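Local coordinates for protein glycosyl hydrolase family 88 (Pedobacter heparinus, PDB 3WIW) that is an unsaturated glucuronyl hydrolase specific for heparin, probably splitting the unsaturated uronic acid from the ends of heparin fragments, at residues G76-T81 against K99-A104; M120-Y125 against L182-K187; I136-L141 against K187-P192; A150-N153 against A158-S161. All blocks are in the same frame, centred on the assembly; numbering follows the deposited sequence. Where two conformers were deposited one is given.

Contact 1 of 4, residues G76-T81 against K99-A104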
loop_
_atom_site.group_PDB
_atom_site.type_symbol
_atom_site.label_atom_id
_atom_site.label_comp_id
_atom_site.label_asym_id
_atom_site.label_seq_id
_atom_site.Cartn_x
_atom_site.Cartn_y
_atom_site.Cartn_z
ATOM N N GLY A 76 2.872 2.469 -10.508
ATOM C CA GLY A 76 2.812 1.018 -10.542
ATOM C C GLY A 76 1.507 0.418 -10.069
ATOM O O GLY A 76 1.275 -0.776 -10.315
ATOM N N PHE A 77 0.653 1.185 -9.376
ATOM C CA PHE A 77 -0.544 0.596 -8.787
ATOM C C PHE A 77 -1.559 0.086 -9.806
ATOM O O PHE A 77 -2.074 -1.006 -9.644
ATOM C CB PHE A 77 -1.223 1.558 -7.810
ATOM C CG PHE A 77 -0.415 1.786 -6.560
ATOM C CD1 PHE A 77 -0.192 0.737 -5.657
ATOM C CD2 PHE A 77 0.118 3.040 -6.281
ATOM C CE1 PHE A 77 0.521 0.934 -4.476
ATOM C CE2 PHE A 77 0.854 3.253 -5.110
ATOM C CZ PHE A 77 1.071 2.195 -4.209
ATOM N N PHE A 78 -1.855 0.852 -10.855
ATOM C CA PHE A 78 -2.846 0.420 -11.845
ATOM C C PHE A 78 -2.469 -0.917 -12.525
ATOM O O PHE A 78 -3.288 -1.834 -12.524
ATOM C CB PHE A 78 -3.132 1.507 -12.858
ATOM C CG PHE A 78 -4.155 1.115 -13.875
ATOM C CD1 PHE A 78 -5.482 0.890 -13.500
ATOM C CD2 PHE A 78 -3.801 0.967 -15.203
ATOM C CE1 PHE A 78 -6.429 0.530 -14.439
ATOM C CE2 PHE A 78 -4.737 0.607 -16.157
ATOM C CZ PHE A 78 -6.062 0.387 -15.782
ATOM N N PRO A 79 -1.224 -1.069 -13.040
ATOM C CA PRO A 79 -0.915 -2.404 -13.577
ATOM C C PRO A 79 -1.011 -3.496 -12.498
ATOM O O PRO A 79 -1.476 -4.594 -12.785
ATOM C CB PRO A 79 0.501 -2.269 -14.142
ATOM C CG PRO A 79 1.013 -0.938 -13.689
ATOM C CD PRO A 79 -0.181 -0.077 -13.343
ATOM N N GLY A 80 -0.625 -3.197 -11.264
ATOM C CA GLY A 80 -0.789 -4.154 -10.186
ATOM C C GLY A 80 -2.234 -4.553 -9.974
ATOM O O GLY A 80 -2.548 -5.730 -9.758
ATOM N N THR A 81 -3.128 -3.575 -10.039
ATOM C CA THR A 81 -4.562 -3.817 -9.867
ATOM C C THR A 81 -5.095 -4.704 -10.991
ATOM O O THR A 81 -5.933 -5.595 -10.757
ATOM C CB THR A 81 -5.329 -2.490 -9.766
ATOM O OG1 THR A 81 -4.695 -1.700 -8.753
ATOM C CG2 THR A 81 -6.785 -2.723 -9.378
ATOM N N LYS A 99 -0.029 -6.962 -18.687
ATOM C CA LYS A 99 1.275 -7.024 -19.353
ATOM C C LYS A 99 1.589 -5.676 -20.044
ATOM O O LYS A 99 2.668 -5.109 -19.850
ATOM C CB LYS A 99 1.280 -8.166 -20.356
ATOM C CG LYS A 99 2.545 -8.254 -21.176
ATOM C CD LYS A 99 2.524 -9.449 -22.112
ATOM C CE LYS A 99 3.834 -9.527 -22.848
ATOM N NZ LYS A 99 3.872 -10.633 -23.835
ATOM N N ARG A 100 0.644 -5.172 -20.839
ATOM C CA ARG A 100 0.828 -3.909 -21.569
ATOM C C ARG A 100 1.149 -2.745 -20.622
ATOM O O ARG A 100 2.089 -1.967 -20.845
ATOM C CB ARG A 100 -0.466 -3.522 -22.314
ATOM C CG ARG A 100 -0.702 -4.129 -23.663
ATOM C CD ARG A 100 -1.495 -3.128 -24.527
ATOM N NE ARG A 100 -2.731 -2.650 -23.909
ATOM C CZ ARG A 100 -3.246 -1.438 -24.103
ATOM N NH1 ARG A 100 -4.381 -1.097 -23.516
ATOM N NH2 ARG A 100 -2.628 -0.560 -24.879
ATOM N N PHE A 101 0.349 -2.610 -19.570
ATOM C CA PHE A 101 0.532 -1.500 -18.629
ATOM C C PHE A 101 1.782 -1.682 -17.746
ATOM O O PHE A 101 2.362 -0.705 -17.280
ATOM C CB PHE A 101 -0.751 -1.277 -17.810
ATOM C CG PHE A 101 -1.829 -0.544 -18.575
ATOM C CD1 PHE A 101 -2.715 -1.225 -19.398
ATOM C CD2 PHE A 101 -1.930 0.839 -18.491
ATOM C CE1 PHE A 101 -3.695 -0.532 -20.124
ATOM C CE2 PHE A 101 -2.920 1.536 -19.197
ATOM C CZ PHE A 101 -3.795 0.848 -20.012
ATOM N N THR A 102 2.192 -2.926 -17.515
ATOM C CA THR A 102 3.432 -3.189 -16.784
ATOM C C THR A 102 4.672 -2.813 -17.599
ATOM O O THR A 102 5.543 -2.078 -17.129
ATOM C CB THR A 102 3.510 -4.664 -16.312
ATOM O OG1 THR A 102 2.442 -4.905 -15.394
ATOM C CG2 THR A 102 4.813 -4.950 -15.593
ATOM N N LEU A 103 4.732 -3.287 -18.841
ATOM C CA LEU A 103 5.965 -3.146 -19.628
ATOM C C LEU A 103 6.244 -1.697 -20.000
ATOM O O LEU A 103 7.379 -1.344 -20.325
ATOM C CB LEU A 103 5.963 -4.030 -20.882
ATOM C CG LEU A 103 5.996 -5.529 -20.592
ATOM C CD1 LEU A 103 5.783 -6.349 -21.887
ATOM C CD2 LEU A 103 7.320 -5.944 -19.912
ATOM N N ALA A 104 5.209 -0.853 -19.952
ATOM C CA ALA A 104 5.386 0.577 -20.193
ATOM C C ALA A 104 6.185 1.261 -19.077
ATOM O O ALA A 104 6.551 2.426 -19.221
ATOM C CB ALA A 104 4.043 1.271 -20.364
#
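Two consecutive helices of the alpha6/alpha6-barrel, 77-89 and 92-103, fold back on each other as a helical hairpin, and Phe78 and Pro79 of the first pack on Phe101 and Thr102 of the second. The short axis segments here run nearly antiparallel, at 154°, and come within 8.6 Å of each other. Phe78 and Phe101 form a T-shaped (edge-to-face) pair, ring planes at 85° and centroids 5.1 Å apart. Phe78 supplies the edge: its CE2 reaches Phe101 CD2 at 3.7 Å, standing over one face of that ring but off its centre, toward the rim. The Phe78 ring arrives there because its CG is anti to the backbone N (chi1 -179°). Pro79 fills the space next to the stack. Its CB lies 4.0 Å from Phe101 CB and 3.5 Å from Thr102 OG1, while its CG sits 3.8 Å from Phe101 O. Thr102 OG1 is engaged outside the contact, hydrogen-bonded to Ala98 O and to Trp83 NE1, so Pro79 only packs against it. Around the pair, Asn55 of strand 55-59 touches both rings, and helix 30-49 sends Ala46 against Phe78 and Ala47 against Phe101. With an alanine here in place of Phe101, the edge of Phe78 would probably lose its stacking face and border a gap between the two helices. The buried contact rests on one aromatic pair and the van der Waals packing of Pro79: the two helices meet here through packing alone, with no polar pair across the contact.

Contact 2 of 4, residues M120-Y125 against L182-K187; sequences MLYCSY and LYWAGK
Tyr122 reaches out from helix 117-132 to Trp184 on helix 175-188, two helices of the alpha6/alpha6-barrel whose backbones stay well apart here: the nearest CA atoms, those of Tyr122 and Leu182, are 9.3 Å from each other. Two long aromatic side chains span the distance. Both leave the backbone the same way, CG anti to N, with chi1 -164° for Tyr122 and 169° for Trp184, and each heads for the opposite helix. The rings meet obliquely, their planes at 44°, in a geometry that is neither a stack nor a T. Tyr122 CE1 hangs over one face of the indole toward its rim, 3.7 Å from Trp184 CD2, and the phenol ring then slopes across to the root of the indole. The pair is partly exposed, and Tyr181 brings a further ring, nearly parallel, up to Tyr122. The Tyr122 side chain is about 10 Å from that of Asp116, the predicted nucleophile, so this is packing near the active site rather than part of it. No hydrogen bond crosses the contact. The phenol oxygen merely rests on carbon, with Tyr122 OH 3.3 Å from Trp184 CB.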
loop_
_atom_site.group_PDB
_atom_site.type_symbol
_atom_site.label_atom_id
_atom_site.label_comp_id
_atom_site.label_asym_id
_atom_site.label_seq_id
_atom_site.Cartn_x
_atom_site.Cartn_y
_atom_site.Cartn_z
ATOM N N MET A 120 6.368 1.190 -7.094
ATOM C CA MET A 120 6.387 1.433 -8.538
ATOM C C MET A 120 6.689 0.190 -9.367
ATOM O O MET A 120 5.958 -0.100 -10.309
ATOM C CB MET A 120 7.408 2.526 -8.862
ATOM C CG MET A 120 7.031 3.869 -8.209
ATOM S SD MET A 120 8.395 5.054 -8.129
ATOM C CE MET A 120 8.367 5.635 -9.786
ATOM N N LEU A 121 7.775 -0.513 -9.030
ATOM C CA LEU A 121 8.175 -1.733 -9.748
ATOM C C LEU A 121 7.655 -3.004 -9.111
ATOM O O LEU A 121 7.249 -3.919 -9.810
ATOM C CB LEU A 121 9.693 -1.843 -9.829
ATOM C CG LEU A 121 10.361 -0.924 -10.835
ATOM C CD1 LEU A 121 11.873 -0.932 -10.631
ATOM C CD2 LEU A 121 10.061 -1.404 -12.243
ATOM N N TYR A 122 7.704 -3.114 -7.788
ATOM C CA TYR A 122 7.284 -4.387 -7.216
ATOM C C TYR A 122 5.761 -4.615 -7.345
ATOM O O TYR A 122 5.320 -5.747 -7.580
ATOM C CB TYR A 122 7.790 -4.561 -5.782
ATOM C CG TYR A 122 7.708 -5.997 -5.310
ATOM C CD1 TYR A 122 8.494 -6.986 -5.902
ATOM C CD2 TYR A 122 6.841 -6.363 -4.277
ATOM C CE1 TYR A 122 8.412 -8.311 -5.470
ATOM C CE2 TYR A 122 6.729 -7.679 -3.843
ATOM C CZ TYR A 122 7.548 -8.651 -4.438
ATOM O OH TYR A 122 7.483 -9.976 -4.028
ATOM N N CYS A 123 4.934 -3.568 -7.230
ATOM C CA CYS A 123 3.505 -3.735 -7.489
ATOM C C CYS A 123 3.171 -4.069 -8.932
ATOM O O CYS A 123 2.130 -4.656 -9.193
ATOM C CB CYS A 123 2.707 -2.491 -7.071
ATOM S SG CYS A 123 2.799 -2.095 -5.309
ATOM N N SER A 124 4.045 -3.694 -9.863
ATOM C CA SER A 124 3.752 -3.897 -11.276
ATOM C C SER A 124 4.495 -5.125 -11.788
ATOM O O SER A 124 3.914 -6.216 -11.883
ATOM C CB SER A 124 4.079 -2.616 -12.068
ATOM O OG SER A 124 5.424 -2.227 -11.873
ATOM N N TYR A 125 5.790 -4.956 -12.055
ATOM C CA TYR A 125 6.663 -6.055 -12.466
ATOM C C TYR A 125 6.692 -7.189 -11.444
ATOM O O TYR A 125 6.765 -8.356 -11.833
ATOM C CB TYR A 125 8.104 -5.575 -12.686
ATOM C CG TYR A 125 8.336 -4.913 -14.019
ATOM C CD1 TYR A 125 7.928 -3.602 -14.250
ATOM C CD2 TYR A 125 8.947 -5.603 -15.066
ATOM C CE1 TYR A 125 8.127 -3.002 -15.475
ATOM C CE2 TYR A 125 9.153 -5.002 -16.289
ATOM C CZ TYR A 125 8.755 -3.701 -16.490
ATOM O OH TYR A 125 8.964 -3.107 -17.722
ATOM N N LEU A 182 12.590 -5.681 -1.387
ATOM C CA LEU A 182 13.932 -6.132 -1.024
ATOM C C LEU A 182 13.938 -7.498 -0.358
ATOM O O LEU A 182 14.899 -8.247 -0.554
ATOM C CB LEU A 182 14.624 -5.127 -0.116
ATOM C CG LEU A 182 15.206 -3.876 -0.745
ATOM C CD1 LEU A 182 15.987 -3.098 0.305
ATOM C CD2 LEU A 182 16.096 -4.244 -1.916
ATOM N N TYR A 183 12.955 -7.813 0.486
ATOM C CA TYR A 183 12.917 -9.173 1.034
ATOM C C TYR A 183 12.846 -10.198 -0.094
ATOM O O TYR A 183 13.584 -11.194 -0.111
ATOM C CB TYR A 183 11.720 -9.381 1.947
ATOM C CG TYR A 183 11.703 -8.610 3.254
ATOM C CD1 TYR A 183 12.770 -8.650 4.151
ATOM C CD2 TYR A 183 10.561 -7.893 3.630
ATOM C CE1 TYR A 183 12.703 -7.961 5.353
ATOM C CE2 TYR A 183 10.500 -7.204 4.827
ATOM C CZ TYR A 183 11.565 -7.248 5.686
ATOM O OH TYR A 183 11.498 -6.577 6.887
ATOM N N TRP A 184 11.977 -9.940 -1.063
ATOM C CA TRP A 184 11.798 -10.830 -2.200
ATOM C C TRP A 184 13.079 -10.901 -3.024
ATOM O O TRP A 184 13.555 -11.981 -3.358
ATOM C CB TRP A 184 10.622 -10.359 -3.084
ATOM C CG TRP A 184 10.589 -11.100 -4.381
ATOM C CD1 TRP A 184 10.048 -12.334 -4.609
ATOM C CD2 TRP A 184 11.204 -10.688 -5.619
ATOM N NE1 TRP A 184 10.273 -12.698 -5.922
ATOM C CE2 TRP A 184 10.977 -11.707 -6.559
ATOM C CE3 TRP A 184 11.890 -9.534 -6.024
ATOM C CZ2 TRP A 184 11.422 -11.620 -7.892
ATOM C CZ3 TRP A 184 12.344 -9.443 -7.349
ATOM C CH2 TRP A 184 12.111 -10.485 -8.261
ATOM N N ALA A 185 13.653 -9.746 -3.347
ATOM C CA ALA A 185 14.819 -9.695 -4.234
ATOM C C ALA A 185 16.064 -10.308 -3.587
ATOM O O ALA A 185 16.859 -10.970 -4.256
ATOM C CB ALA A 185 15.087 -8.256 -4.640
ATOM N N GLY A 186 16.242 -10.095 -2.286
ATOM C CA GLY A 186 17.356 -10.673 -1.567
ATOM C C GLY A 186 17.370 -12.180 -1.699
ATOM O O GLY A 186 18.429 -12.782 -1.889
ATOM N N LYS A 187 16.194 -12.796 -1.638
ATOM C CA LYS A 187 16.084 -14.240 -1.806
ATOM C C LYS A 187 16.219 -14.668 -3.271
ATOM O O LYS A 187 16.948 -15.618 -3.572
ATOM C CB LYS A 187 14.779 -14.760 -1.197
ATOM C CG LYS A 187 14.660 -14.561 0.303
ATOM C CD LYS A 187 15.691 -15.356 1.094
ATOM C CE LYS A 187 15.341 -15.297 2.590
ATOM N NZ LYS A 187 16.499 -14.901 3.448
#

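Contact 3 of 4, residues I136-L141 against K187-P192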
loop_
_atom_site.group_PDB
_atom_site.type_symbol
_atom_site.label_atom_id
_atom_site.label_comp_id
_atom_site.label_asym_id
_atom_site.label_seq_id
_atom_site.Cartn_x
_atom_site.Cartn_y
_atom_site.Cartn_z
ATOM N N ILE A 136 10.752 -11.910 -19.050
ATOM C CA ILE A 136 10.778 -10.514 -19.480
ATOM C C ILE A 136 10.684 -9.555 -18.284
ATOM O O ILE A 136 11.173 -8.425 -18.348
ATOM C CB ILE A 136 9.695 -10.177 -20.528
ATOM C CG1 ILE A 136 8.288 -10.338 -19.947
ATOM C CG2 ILE A 136 9.884 -11.022 -21.786
ATOM C CD1 ILE A 136 7.192 -10.057 -20.960
ATOM N N TYR A 137 10.082 -10.001 -17.182
ATOM C CA TYR A 137 9.914 -9.128 -16.025
ATOM C C TYR A 137 11.114 -9.108 -15.080
ATOM O O TYR A 137 11.182 -8.262 -14.186
ATOM C CB TYR A 137 8.660 -9.528 -15.250
ATOM C CG TYR A 137 7.388 -9.450 -16.084
ATOM C CD1 TYR A 137 6.919 -8.218 -16.568
ATOM C CD2 TYR A 137 6.644 -10.607 -16.391
ATOM C CE1 TYR A 137 5.765 -8.145 -17.362
ATOM C CE2 TYR A 137 5.484 -10.540 -17.176
ATOM C CZ TYR A 137 5.044 -9.302 -17.647
ATOM O OH TYR A 137 3.900 -9.202 -18.399
ATOM N N LEU A 138 12.070 -10.014 -15.265
ATOM C CA LEU A 138 13.044 -10.271 -14.220
ATOM C C LEU A 138 14.192 -9.257 -14.153
ATOM O O LEU A 138 14.527 -8.774 -13.064
ATOM C CB LEU A 138 13.569 -11.701 -14.329
ATOM C CG LEU A 138 14.359 -12.176 -13.106
ATOM C CD1 LEU A 138 13.488 -12.152 -11.859
ATOM C CD2 LEU A 138 14.901 -13.564 -13.349
ATOM N N LYS A 139 14.815 -8.935 -15.284
ATOM C CA LYS A 139 15.932 -8.000 -15.227
ATOM C C LYS A 139 15.544 -6.604 -14.680
ATOM O O LYS A 139 16.288 -6.040 -13.879
ATOM C CB LYS A 139 16.682 -7.903 -16.568
ATOM C CG LYS A 139 18.020 -7.160 -16.470
ATOM C CD LYS A 139 18.977 -7.880 -15.518
ATOM C CE LYS A 139 20.358 -7.247 -15.471
ATOM N NZ LYS A 139 21.304 -8.106 -14.706
ATOM N N PRO A 140 14.395 -6.043 -15.103
ATOM C CA PRO A 140 14.014 -4.763 -14.508
ATOM C C PRO A 140 13.846 -4.874 -12.987
ATOM O O PRO A 140 14.221 -3.956 -12.253
ATOM C CB PRO A 140 12.691 -4.452 -15.226
ATOM C CG PRO A 140 12.865 -5.085 -16.584
ATOM C CD PRO A 140 13.519 -6.387 -16.245
ATOM N N LEU A 141 13.311 -5.989 -12.510
ATOM C CA LEU A 141 13.222 -6.205 -11.066
ATOM C C LEU A 141 14.590 -6.248 -10.397
ATOM O O LEU A 141 14.771 -5.680 -9.315
ATOM C CB LEU A 141 12.433 -7.460 -10.740
ATOM C CG LEU A 141 10.927 -7.337 -10.926
ATOM C CD1 LEU A 141 10.287 -8.727 -10.906
ATOM C CD2 LEU A 141 10.297 -6.453 -9.830
ATOM N N LYS A 187 16.194 -12.796 -1.638
ATOM C CA LYS A 187 16.084 -14.240 -1.806
ATOM C C LYS A 187 16.219 -14.668 -3.271
ATOM O O LYS A 187 16.948 -15.618 -3.572
ATOM C CB LYS A 187 14.779 -14.760 -1.197
ATOM C CG LYS A 187 14.660 -14.561 0.303
ATOM C CD LYS A 187 15.691 -15.356 1.094
ATOM C CE LYS A 187 15.341 -15.297 2.590
ATOM N NZ LYS A 187 16.499 -14.901 3.448
ATOM N N GLU A 188 15.529 -13.975 -4.174
ATOM C CA GLU A 188 15.494 -14.340 -5.591
ATOM C C GLU A 188 16.891 -14.285 -6.213
ATOM O O GLU A 188 17.250 -15.143 -7.019
ATOM C CB GLU A 188 14.529 -13.406 -6.350
ATOM C CG GLU A 188 14.576 -13.522 -7.880
ATOM C CD GLU A 188 14.153 -14.892 -8.399
ATOM O OE1 GLU A 188 14.568 -15.255 -9.519
ATOM O OE2 GLU A 188 13.394 -15.595 -7.697
ATOM N N PHE A 189 17.664 -13.266 -5.851
ATOM C CA PHE A 189 18.965 -13.006 -6.470
ATOM C C PHE A 189 20.158 -13.390 -5.604
ATOM O O PHE A 189 21.313 -13.060 -5.941
ATOM C CB PHE A 189 19.054 -11.536 -6.918
ATOM C CG PHE A 189 17.970 -11.151 -7.889
ATOM C CD1 PHE A 189 17.982 -11.655 -9.186
ATOM C CD2 PHE A 189 16.914 -10.338 -7.496
ATOM C CE1 PHE A 189 16.976 -11.334 -10.080
ATOM C CE2 PHE A 189 15.898 -10.005 -8.394
ATOM C CZ PHE A 189 15.929 -10.517 -9.691
ATOM N N ASN A 190 19.892 -14.078 -4.497
ATOM C CA ASN A 190 20.972 -14.544 -3.626
ATOM C C ASN A 190 21.833 -13.374 -3.142
ATOM O O ASN A 190 23.069 -13.380 -3.264
ATOM C CB ASN A 190 21.806 -15.621 -4.329
ATOM C CG ASN A 190 20.986 -16.850 -4.668
ATOM O OD1 ASN A 190 20.230 -17.348 -3.838
ATOM N ND2 ASN A 190 21.107 -17.324 -5.901
ATOM N N LYS A 191 21.145 -12.376 -2.594
ATOM C CA LYS A 191 21.770 -11.149 -2.112
ATOM C C LYS A 191 21.348 -10.961 -0.663
ATOM O O LYS A 191 20.447 -10.169 -0.374
ATOM C CB LYS A 191 21.271 -9.959 -2.935
ATOM C CG LYS A 191 21.831 -9.895 -4.342
ATOM C CD LYS A 191 23.286 -9.511 -4.286
ATOM C CE LYS A 191 23.737 -8.838 -5.554
ATOM N NZ LYS A 191 25.199 -8.674 -5.481
ATOM N N PRO A 192 21.959 -11.726 0.253
ATOM C CA PRO A 192 21.582 -11.640 1.668
ATOM C C PRO A 192 21.686 -10.218 2.228
ATOM O O PRO A 192 20.871 -9.878 3.075
ATOM C CB PRO A 192 22.546 -12.608 2.373
ATOM C CG PRO A 192 23.587 -12.938 1.368
ATOM C CD PRO A 192 23.033 -12.704 0.011
#
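The Phe189 ring, just past the end of helix 175-188, meets Leu138 at the start of helix 138-150, a join between two helices of the alpha6/alpha6 fold, partly buried and away from the predicted active site. One face of the ring is covered by its own neighbour: Glu188 CG stands 3.7 Å above the plane, over the centre. Leu138 comes in obliquely, from neither face nor edge, its side chain sliding past the ring in the opposite direction. The touching branch is Leu138 CD1, 3.7 Å from Phe189 CZ. Leu138 carries its CG anti to the backbone N (chi1 -167°), which sends the branches across to the other segment. The Glu188 chain bends at chi2 (63°), and its OE1 ends 4.0 Å from Leu138 CD1, a plain van der Waals approach. Nothing polar pairs across the contact, although close by Tyr181 OH bonds to Leu141 O, and Tyr129 of helix 117-132 also touches Leu138. An alanine in place of Leu138 would remove both methyl branches and would probably leave Phe189 CZ facing a gap, its packing lost. Farther along the helix the approach is looser: Phe189 CE2 lies 4.5 Å from Leu141 C.

Contact 4 of 4, residues A150-N153 against A158-S161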
loop_
_atom_site.group_PDB
_atom_site.type_symbol
_atom_site.label_atom_id
_atom_site.label_comp_id
_atom_site.label_asym_id
_atom_site.label_seq_id
_atom_site.Cartn_x
_atom_site.Cartn_y
_atom_site.Cartn_z
ATOM N N ALA A 150 20.746 0.501 -2.727
ATOM C CA ALA A 150 21.759 1.574 -2.706
ATOM C C ALA A 150 21.366 2.717 -1.767
ATOM O O ALA A 150 22.227 3.442 -1.272
ATOM C CB ALA A 150 22.040 2.103 -4.110
ATOM N N ARG A 151 20.067 2.878 -1.524
ATOM C CA ARG A 151 19.570 3.947 -0.660
ATOM C C ARG A 151 19.668 3.607 0.836
ATOM O O ARG A 151 19.456 4.480 1.684
ATOM C CB ARG A 151 18.139 4.309 -1.068
ATOM C CG ARG A 151 18.048 4.810 -2.502
ATOM C CD ARG A 151 16.670 5.396 -2.842
ATOM N NE ARG A 151 16.345 6.543 -1.966
ATOM C CZ ARG A 151 16.820 7.786 -2.126
ATOM N NH1 ARG A 151 17.589 8.086 -3.173
ATOM N NH2 ARG A 151 16.515 8.727 -1.228
ATOM N N PHE A 152 19.936 2.344 1.166
ATOM C CA PHE A 152 20.116 1.963 2.562
ATOM C C PHE A 152 21.454 2.497 3.060
ATOM O O PHE A 152 22.498 2.333 2.411
ATOM C CB PHE A 152 20.079 0.441 2.701
ATOM C CG PHE A 152 20.301 -0.061 4.096
ATOM C CD1 PHE A 152 19.271 -0.086 5.019
ATOM C CD2 PHE A 152 21.543 -0.531 4.477
ATOM C CE1 PHE A 152 19.489 -0.568 6.306
ATOM C CE2 PHE A 152 21.770 -1.034 5.747
ATOM C CZ PHE A 152 20.742 -1.049 6.671
ATOM N N ASN A 153 21.424 3.121 4.230
ATOM C CA ASN A 153 22.624 3.650 4.845
ATOM C C ASN A 153 22.925 2.819 6.081
ATOM O O ASN A 153 22.103 2.750 7.015
ATOM C CB ASN A 153 22.381 5.111 5.203
ATOM C CG ASN A 153 23.544 5.740 5.921
ATOM O OD1 ASN A 153 23.969 5.276 6.985
ATOM N ND2 ASN A 153 24.088 6.803 5.339
ATOM N N ALA A 158 18.796 2.365 7.928
ATOM C CA ALA A 158 17.526 2.565 7.205
ATOM C C ALA A 158 17.782 3.040 5.783
ATOM O O ALA A 158 18.849 3.578 5.471
ATOM C CB ALA A 158 16.626 3.574 7.934
ATOM N N ILE A 159 16.796 2.806 4.921
ATOM C CA ILE A 159 16.717 3.383 3.594
ATOM C C ILE A 159 16.304 4.846 3.702
ATOM O O ILE A 159 15.357 5.188 4.424
ATOM C CB ILE A 159 15.669 2.630 2.757
ATOM C CG1 ILE A 159 16.137 1.181 2.515
ATOM C CG2 ILE A 159 15.381 3.380 1.442
ATOM C CD1 ILE A 159 15.085 0.307 1.894
ATOM N N ARG A 160 17.047 5.720 3.022
ATOM C CA ARG A 160 16.664 7.120 2.887
ATOM C C ARG A 160 15.437 7.217 1.984
ATOM O O ARG A 160 15.477 6.789 0.829
ATOM C CB ARG A 160 17.811 7.914 2.269
ATOM C CG ARG A 160 17.540 9.402 2.316
ATOM C CD ARG A 160 18.679 10.171 1.751
ATOM N NE ARG A 160 18.365 11.590 1.702
ATOM C CZ ARG A 160 19.268 12.548 1.538
ATOM N NH1 ARG A 160 20.559 12.242 1.437
ATOM N NH2 ARG A 160 18.867 13.813 1.479
ATOM N N SER A 161 14.341 7.793 2.468
ATOM C CA SER A 161 13.120 7.806 1.658
ATOM C C SER A 161 13.229 8.741 0.460
ATOM O O SER A 161 12.883 8.350 -0.671
ATOM C CB SER A 161 11.911 8.175 2.514
ATOM O OG SER A 161 11.721 7.201 3.510
#
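Arg151, at the start of the beta hairpin of strands 152-153 and 158-159, reaches across to the residues that follow the second strand. Its CB packs on Ile159 CG2 at 3.8 Å. The chain then bends at chi3 (60°), passes CD by the Arg160 carbonyl, and turns the guanidinium edge to that oxygen: Arg151 NE gives Arg160 O a bond of 2.9 Å and Arg151 NH2 another of 3.0 Å. Both are clearly bent, since two N-H groups share one oxygen side-on, which stays near the guanidinium plane. NH2 also forms a salt bridge with Asp163, and NH1 bonds to Lys112 O. Arg160 NE, bonded to Trp162 O, lies 4.5 Å from Arg151 NH2; Asp163, only weakly paired with Arg160, would probably offset these like charges.

At the open end of the hairpin, Arg160 N bonds to Arg151 O at 3.0 Å, nearly straight at 171°. Phe152 and Ile159, a non-hydrogen-bonded pair, share one face of the sheet. Ser161, beyond the second strand, lies about 7 Å, side chain to side chain, from the predicted nucleophile Asp116. Asn153 N to Ala158 O, in the hydrogen-bonded pair, measures 2.9 Å; the return bond from Ala158 N to Asn153 O is weak, at 3.5 Å.

Overall arrangement
Contacts 1, 2 and 3 form a continuous run through consecutive barrel helices. Contacts 1 and 2 have centres 14 Å apart and meet where Thr102 O lies 3.2 Å from Tyr125 CE1; contact 1 reaches contact 3 through Lys99 CG, 3.2 Å from Tyr137 OH. Contacts 2 and 3 are closest, centres 8 Å apart, sharing Lys187 and probably joined by a hydrogen bond from Lys191 N to Gly186 O at 2.8 Å. The hairpin of contact 4 lies within the chain loops that contacts 2 and 3 close, and touches contact 2 through Leu182 and Ile159. It comes nearest the predicted catalytic pair: the Ser161 side chain is about 7 Å from those of Asp116 and Asp174, and from a bound buffer molecule.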